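Local coordinates for protein suppressor of fused homolog (Drosophila melanogaster, PDB 6LPH) that probably sequesters DNA-binding transcription factors and, through the N-terminal part studied here, binds a peptide of its partner Fu, at residues P33-V38 and Y54-N59. Numbering follows the deposited sequence.
Sequences PNPLQV and YISMYN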
ATOM      1  N   PRO A  33       8.799 -16.957  -2.186  1.00 19.33           N
ATOM      2  CA  PRO A  33      10.004 -16.422  -2.829  1.00 20.35           C
ATOM      3  C   PRO A  33       9.736 -15.756  -4.192  1.00 19.71           C
ATOM      4  O   PRO A  33      10.594 -15.020  -4.680  1.00 20.41           O
ATOM      5  CB  PRO A  33      10.896 -17.673  -2.991  1.00 21.84           C
ATOM      6  CG  PRO A  33       9.919 -18.826  -3.090  1.00 20.82           C
ATOM      7  CD  PRO A  33       8.779 -18.441  -2.184  1.00 20.60           C
ATOM      8  N   ASN A  34       8.570 -15.997  -4.794  1.00 17.04           N
ATOM      9  CA  ASN A  34       8.331 -15.515  -6.155  1.00 18.16           C
ATOM     10  C   ASN A  34       6.902 -14.964  -6.295  1.00 17.87           C
ATOM     11  O   ASN A  34       6.071 -15.545  -6.995  1.00 18.05           O
ATOM     12  CB  ASN A  34       8.658 -16.622  -7.178  1.00 21.76           C
ATOM     13  CG  ASN A  34       8.638 -16.132  -8.628  1.00 23.18           C
ATOM     14  OD1 ASN A  34       8.875 -14.956  -8.926  1.00 22.75           O
ATOM     15  ND2 ASN A  34       8.344 -17.048  -9.539  1.00 28.39           N
ATOM     16  N   PRO A  35       6.626 -13.829  -5.616  1.00 17.19           N
ATOM     17  CA  PRO A  35       5.288 -13.258  -5.628  1.00 16.57           C
ATOM     18  C   PRO A  35       4.971 -12.690  -7.006  1.00 16.52           C
ATOM     19  O   PRO A  35       5.899 -12.395  -7.796  1.00 17.09           O
ATOM     20  CB  PRO A  35       5.390 -12.106  -4.615  1.00 17.15           C
ATOM     21  CG  PRO A  35       6.848 -11.694  -4.663  1.00 16.60           C
ATOM     22  CD  PRO A  35       7.578 -12.994  -4.845  1.00 17.98           C
ATOM     23  N   LEU A  36       3.678 -12.591  -7.302  1.00 14.31           N
ATOM     24  CA  LEU A  36       3.213 -11.775  -8.405  1.00 15.58           C
ATOM     25  C   LEU A  36       3.635 -10.321  -8.202  1.00 14.60           C
ATOM     26  O   LEU A  36       3.607  -9.821  -7.080  1.00 13.55           O
ATOM     27  CB  LEU A  36       1.686 -11.804  -8.435  1.00 16.10           C
ATOM     28  CG  LEU A  36       0.828 -12.662  -9.368  1.00 22.11           C
ATOM     29  CD1 LEU A  36       1.593 -13.654 -10.230  1.00 18.49           C
ATOM     30  CD2 LEU A  36      -0.318 -13.296  -8.600  1.00 24.26           C
ATOM     31  N   GLN A  37       4.001  -9.652  -9.294  1.00 14.51           N
ATOM     32  CA  GLN A  37       4.183  -8.211  -9.289  1.00 14.86           C
ATOM     33  C   GLN A  37       3.349  -7.550 -10.369  1.00 15.06           C
ATOM     34  O   GLN A  37       3.176  -8.095 -11.446  1.00 16.16           O
ATOM     35  CB  GLN A  37       5.631  -7.832  -9.518  1.00 15.55           C
ATOM     36  CG  GLN A  37       6.589  -8.411  -8.491  1.00 13.96           C
ATOM     37  CD  GLN A  37       7.948  -7.753  -8.547  1.00 15.69           C
ATOM     38  OE1 GLN A  37       8.681  -7.840  -9.559  1.00 15.78           O
ATOM     39  NE2 GLN A  37       8.299  -7.087  -7.471  1.00 13.59           N
ATOM     40  N   VAL A  38       2.849  -6.361 -10.074  1.00 14.14           N
ATOM     41  CA  VAL A  38       2.353  -5.482 -11.125  1.00 14.25           C
ATOM     42  C   VAL A  38       3.576  -4.675 -11.567  1.00 14.87           C
ATOM     43  O   VAL A  38       4.201  -3.976 -10.765  1.00 16.17           O
ATOM     44  CB  VAL A  38       1.190  -4.580 -10.644  1.00 15.87           C
ATOM     45  CG1 VAL A  38       0.769  -3.602 -11.746  1.00 17.66           C
ATOM     46  CG2 VAL A  38      -0.024  -5.425 -10.267  1.00 16.52           C
ATOM     47  N   TYR A  54       7.527  -1.344  -9.884  1.00 11.36           N
ATOM     48  CA  TYR A  54       6.946  -2.654  -9.513  1.00 12.10           C
ATOM     49  C   TYR A  54       6.095  -2.484  -8.248  1.00 11.91           C
ATOM     50  O   TYR A  54       6.387  -1.617  -7.426  1.00 12.04           O
ATOM     51  CB  TYR A  54       8.032  -3.727  -9.174  1.00 11.36           C
ATOM     52  CG  TYR A  54       9.198  -3.796 -10.136  1.00 13.59           C
ATOM     53  CD1 TYR A  54      10.429  -3.191  -9.817  1.00 14.68           C
ATOM     54  CD2 TYR A  54       9.064  -4.425 -11.370  1.00 14.38           C
ATOM     55  CE1 TYR A  54      11.506  -3.225 -10.707  1.00 17.93           C
ATOM     56  CE2 TYR A  54      10.112  -4.460 -12.275  1.00 18.51           C
ATOM     57  CZ  TYR A  54      11.328  -3.862 -11.931  1.00 21.67           C
ATOM     58  OH  TYR A  54      12.370  -3.900 -12.816  1.00 27.95           O
ATOM     59  N   ILE A  55       5.073  -3.335  -8.097  1.00 10.53           N
ATOM     60  CA  ILE A  55       4.332  -3.499  -6.851  1.00  9.92           C
ATOM     61  C   ILE A  55       4.241  -4.997  -6.594  1.00 10.63           C
ATOM     62  O   ILE A  55       3.649  -5.739  -7.381  1.00 12.39           O
ATOM     63  CB  ILE A  55       2.945  -2.828  -6.907  1.00 10.58           C
ATOM     64  CG1 ILE A  55       3.174  -1.317  -7.054  1.00 12.77           C
ATOM     65  CG2 ILE A  55       2.111  -3.135  -5.641  1.00  9.48           C
ATOM     66  CD1 ILE A  55       2.153  -0.630  -7.886  1.00 18.52           C
ATOM     67  N   SER A  56       4.873  -5.452  -5.523  1.00  9.91           N
ATOM     68  CA  SER A  56       4.744  -6.854  -5.137  1.00 10.18           C
ATOM     69  C   SER A  56       3.431  -7.085  -4.403  1.00 10.09           C
ATOM     70  O   SER A  56       2.963  -6.223  -3.670  1.00 10.10           O
ATOM     71  CB  SER A  56       5.877  -7.272  -4.202  1.00 11.17           C
ATOM     72  OG  SER A  56       7.075  -7.430  -4.934  1.00 14.33           O
ATOM     73  N   MET A  57       2.881  -8.283  -4.548  1.00 10.00           N
ATOM     74  CA  MET A  57       1.617  -8.630  -3.863  1.00 11.30           C
ATOM     75  C   MET A  57       1.823  -9.933  -3.119  1.00 13.41           C
ATOM     76  O   MET A  57       2.261 -10.920  -3.725  1.00 16.33           O
ATOM     77  CB  MET A  57       0.501  -8.782  -4.905  1.00 12.19           C
ATOM     78  CG  MET A  57       0.404  -7.574  -5.844  1.00 13.07           C
ATOM     79  SD  MET A  57      -1.114  -7.651  -6.855  1.00 17.06           S
ATOM     80  CE  MET A  57      -0.600  -8.868  -8.060  1.00 18.21           C
ATOM     81  N   TYR A  58       1.553  -9.943  -1.809  1.00 12.57           N
ATOM     82  CA  TYR A  58       1.713 -11.157  -1.023  1.00 13.51           C
ATOM     83  C   TYR A  58       0.397 -11.532  -0.358  1.00 13.28           C
ATOM     84  O   TYR A  58      -0.423 -10.668  -0.081  1.00 11.86           O
ATOM     85  CB  TYR A  58       2.762 -10.940   0.086  1.00 12.99           C
ATOM     86  CG  TYR A  58       4.187 -10.849  -0.392  1.00 13.23           C
ATOM     87  CD1 TYR A  58       4.779  -9.599  -0.690  1.00 15.17           C
ATOM     88  CD2 TYR A  58       4.955 -12.005  -0.551  1.00 13.91           C
ATOM     89  CE1 TYR A  58       6.093  -9.514  -1.136  1.00 14.54           C
ATOM     90  CE2 TYR A  58       6.289 -11.929  -0.961  1.00 14.00           C
ATOM     91  CZ  TYR A  58       6.852 -10.696  -1.250  1.00 15.68           C
ATOM     92  OH  TYR A  58       8.159 -10.645  -1.685  1.00 16.55           O
ATOM     93  N   ASN A  59       0.223 -12.825  -0.097  1.00 14.12           N
ATOM     94  CA  ASN A  59      -0.842 -13.293   0.777  1.00 14.73           C
ATOM     95  C   ASN A  59      -0.325 -13.358   2.185  1.00 14.67           C
ATOM     96  O   ASN A  59       0.759 -13.911   2.420  1.00 19.57           O
ATOM     97  CB  ASN A  59      -1.302 -14.708   0.389  1.00 17.16           C
ATOM     98  CG  ASN A  59      -2.460 -15.191   1.254  1.00 19.14           C
ATOM     99  OD1 ASN A  59      -3.542 -14.639   1.186  1.00 27.26           O
ATOM    100  ND2 ASN A  59      -2.229 -16.201   2.077  1.00 20.46           N
TER
HETATM  101  O   HOH W   1       1.654 -13.169  -5.170  1.00 19.49           O
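V38 and I55 fix the tight end of an antiparallel strand pair, the first two strands in the mixed sheet of this SUFU-family domain. The evidence is reciprocal bonding: V38 N donates to I55 O and I55 N to V38 O, each at 2.9 Å. Beside them, the close Q37–S56 pair is non-hydrogen-bonded in its backbone, and its side chains supply the link instead. With CG beside the backbone N (chi1 -58°) and an extended chain beyond it, Q37 brings NE2 to 2.8 Å from S56 OG, the acceptor lying close to the amide plane with an N-H...O angle of 156°. The same amide runs nearly parallel to the Y54 ring, 6° between planes, while OE1 bonds to a side chain of the bound peptide. Replacing Q37 by an alanine removes the amide, which would probably leave S56 OG without this donor, the peptide side chain without its bond to OE1, and a gap beside Y54 CB. On the opposite face, M57 bends at chi3, which carries CE to 3.7 Å from L36 CB and toward V38 CG2; P128 adjoins both L36 and M57.

Toward P35 the pairing loosens. M57 N still reaches L36 O, at 3.1 Å, but L36 N and M57 O are joined through a water that accepts from the first and donates to the second. Strand 36-40 is an edge strand of the sheet within this chain, and its L36–V38 part pairs antiparallel with the peptide, extending the sheet across the interface. Past the water, P35 CB rests over one face of the Y58 ring, 4.0 Å from its centroid and offset toward the rim.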